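Long-range contact in putative Lipoprotein (Shewanella oneidensis, PDB 3U24), which is of unknown function but binds zinc and calcium ions and belongs to a family grouped with zinc metallopeptidases: residues E169-A174 and A226-L231. Sequence-based numbering, arbitrary orientation.
Sequences EHTELA and AQVSQL. With ACY (acetic acid), chain Q.
An antiparallel pair of helices near the protein surface is joined here through Thr-171, which packs against Gln-227, Val-228 and Leu-231. The two axes approach to 9.5 Å and run at 154° to each other, and the CA atoms of Thr-171 and Val-228 lie 6.3 Å apart, a short spacing that suits a small residue. Branching at CB gives Thr-171 a methyl for packing and a hydroxyl that bonds back to its own chain, and both touch the second helix. With chi1 at -49°, the methyl stands anti to the backbone N: CG2 of Thr-171 lies 3.8 Å from CG2 of Val-228, the two side chains passing antiparallel, side by side, and 4.1 Å from CB of Gln-227. Leu-231 meets Thr-171 tip to tip, its CD1 3.5 Å from OG1, while OG1 hydrogen-bonds to the carbonyl O of Thr-167, the residue just before the helix begins. That bond meets the polar need of a buried side chain.

The segments lie on helices 168-179 and 200-234 of this largely helical DUF885 protein. No hydrogen bond links 169-174 to 226-231; their contact is van der Waals packing. Val-228 and Leu-231, branched aliphatics suited to filling the seam, extend it to Val-175 and Leu-168 of the shorter helix. At the margin, partly exposed Glu-172 lays its aliphatic part on Val-228, CG 4.4 Å from CG1.

His-170 leaves the same helix elsewhere: its ring packs edge-to-face with Trp-116, ND1 is hydrogen-bonded to OG1 of Thr-167, and NE2 bonds mainly to the carbonyl O of Leu-516. An acetic acid molecule, likely carried over from the crystallisation solution, is a weak second partner, its O 3.2 Å from NE2 of His-170 and the bond bent to 123° at the hydrogen.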
loop_
_atom_site.group_PDB
_atom_site.type_symbol
_atom_site.label_atom_id
_atom_site.label_comp_id
_atom_site.label_asym_id
_atom_site.label_seq_id
_atom_site.Cartn_x
_atom_site.Cartn_y
_atom_site.Cartn_z
ATOM N N GLU A 169 2.267 12.986 -17.369
ATOM C CA GLU A 169 1.541 11.821 -16.853
ATOM C C GLU A 169 0.573 12.200 -15.705
ATOM O O GLU A 169 -0.567 11.726 -15.651
ATOM C CB GLU A 169 2.524 10.740 -16.365
ATOM C CG GLU A 169 3.306 10.071 -17.513
ATOM C CD GLU A 169 4.460 10.940 -18.093
ATOM O OE1 GLU A 169 4.755 12.060 -17.569
ATOM O OE2 GLU A 169 5.082 10.490 -19.085
ATOM N N HIS A 170 1.007 13.058 -14.791
ATOM C CA HIS A 170 0.128 13.368 -13.666
ATOM C C HIS A 170 -0.971 14.285 -14.114
ATOM O O HIS A 170 -2.069 14.278 -13.528
ATOM C CB HIS A 170 0.926 13.931 -12.469
ATOM C CG HIS A 170 1.882 12.922 -11.852
ATOM N ND1 HIS A 170 3.120 12.717 -12.323
ATOM C CD2 HIS A 170 1.704 11.993 -10.805
ATOM C CE1 HIS A 170 3.741 11.754 -11.602
ATOM N NE2 HIS A 170 2.876 11.298 -10.679
ATOM N N THR A 171 -0.711 15.079 -15.153
ATOM C CA THR A 171 -1.747 15.963 -15.669
ATOM C C THR A 171 -2.848 15.133 -16.348
ATOM O O THR A 171 -4.041 15.451 -16.215
ATOM C CB THR A 171 -1.196 17.045 -16.615
ATOM O OG1 THR A 171 -0.054 17.704 -16.023
ATOM C CG2 THR A 171 -2.267 18.082 -16.942
ATOM N N GLU A 172 -2.447 14.033 -16.992
ATOM C CA GLU A 172 -3.379 13.176 -17.688
ATOM C C GLU A 172 -4.197 12.469 -16.640
ATOM O O GLU A 172 -5.388 12.285 -16.779
ATOM C CB GLU A 172 -2.643 12.116 -18.546
ATOM C CG GLU A 172 -2.033 12.635 -19.848
ATOM C CD GLU A 172 -1.111 11.634 -20.601
ATOM O OE1 GLU A 172 -0.365 10.782 -19.998
ATOM O OE2 GLU A 172 -1.084 11.753 -21.850
ATOM N N LEU A 173 -3.534 12.046 -15.595
ATOM C CA LEU A 173 -4.254 11.402 -14.506
ATOM C C LEU A 173 -5.295 12.388 -13.880
ATOM O O LEU A 173 -6.449 12.024 -13.650
ATOM C CB LEU A 173 -3.289 10.840 -13.485
ATOM C CG LEU A 173 -3.913 10.050 -12.330
ATOM C CD1 LEU A 173 -4.711 8.796 -12.785
ATOM C CD2 LEU A 173 -2.838 9.718 -11.284
ATOM N N ALA A 174 -4.879 13.624 -13.674
ATOM C CA ALA A 174 -5.776 14.664 -13.156
ATOM C C ALA A 174 -7.060 14.772 -13.986
ATOM O O ALA A 174 -8.151 14.905 -13.432
ATOM C CB ALA A 174 -5.066 16.015 -13.101
ATOM N N ALA A 226 -6.464 21.748 -21.780
ATOM C CA ALA A 226 -5.587 22.689 -22.461
ATOM C C ALA A 226 -4.131 22.453 -22.014
ATOM O O ALA A 226 -3.204 22.503 -22.843
ATOM C CB ALA A 226 -6.027 24.158 -22.259
ATOM N N GLN A 227 -3.909 22.149 -20.741
ATOM C CA GLN A 227 -2.531 21.881 -20.291
ATOM C C GLN A 227 -1.918 20.620 -20.950
ATOM O O GLN A 227 -0.798 20.652 -21.412
ATOM C CB GLN A 227 -2.420 21.799 -18.770
ATOM C CG GLN A 227 -2.795 23.100 -18.071
ATOM C CD GLN A 227 -1.705 24.147 -18.209
ATOM O OE1 GLN A 227 -0.531 23.910 -17.844
ATOM N NE2 GLN A 227 -2.061 25.281 -18.715
ATOM N N VAL A 228 -2.645 19.517 -20.962
ATOM C CA VAL A 228 -2.164 18.270 -21.570
ATOM C C VAL A 228 -1.765 18.563 -23.040
ATOM O O VAL A 228 -0.690 18.171 -23.510
ATOM C CB VAL A 228 -3.294 17.185 -21.592
ATOM C CG1 VAL A 228 -2.945 15.997 -22.497
ATOM C CG2 VAL A 228 -3.648 16.746 -20.176
ATOM N N SER A 229 -2.631 19.283 -23.737
ATOM C CA SER A 229 -2.379 19.600 -25.116
ATOM C C SER A 229 -1.057 20.408 -25.286
ATOM O O SER A 229 -0.241 20.055 -26.124
ATOM C CB SER A 229 -3.575 20.340 -25.722
ATOM O OG SER A 229 -3.207 20.839 -26.970
ATOM N N GLN A 230 -0.862 21.440 -24.471
ATOM C CA GLN A 230 0.355 22.246 -24.457
ATOM C C GLN A 230 1.591 21.384 -24.087
ATOM O O GLN A 230 2.645 21.522 -24.701
ATOM C CB GLN A 230 0.152 23.416 -23.468
ATOM C CG GLN A 230 1.251 24.492 -23.325
ATOM C CD GLN A 230 0.973 25.542 -22.184
ATOM O OE1 GLN A 230 -0.134 25.607 -21.618
ATOM N NE2 GLN A 230 1.987 26.362 -21.855
ATOM N N LEU A 231 1.450 20.503 -23.092
ATOM C CA LEU A 231 2.560 19.645 -22.653
ATOM C C LEU A 231 2.970 18.664 -23.763
ATOM O O LEU A 231 4.157 18.415 -23.972
ATOM C CB LEU A 231 2.205 18.877 -21.375
ATOM C CG LEU A 231 2.013 19.721 -20.092
ATOM C CD1 LEU A 231 1.313 18.932 -18.982
ATOM C CD2 LEU A 231 3.335 20.356 -19.616
HETATM C C ACY Q . 3.556 11.541 -6.381
HETATM O O ACY Q . 3.244 11.020 -7.484
HETATM O OXT ACY Q . 4.305 10.974 -5.527
HETATM C CH3 ACY Q . 2.973 12.869 -6.032
#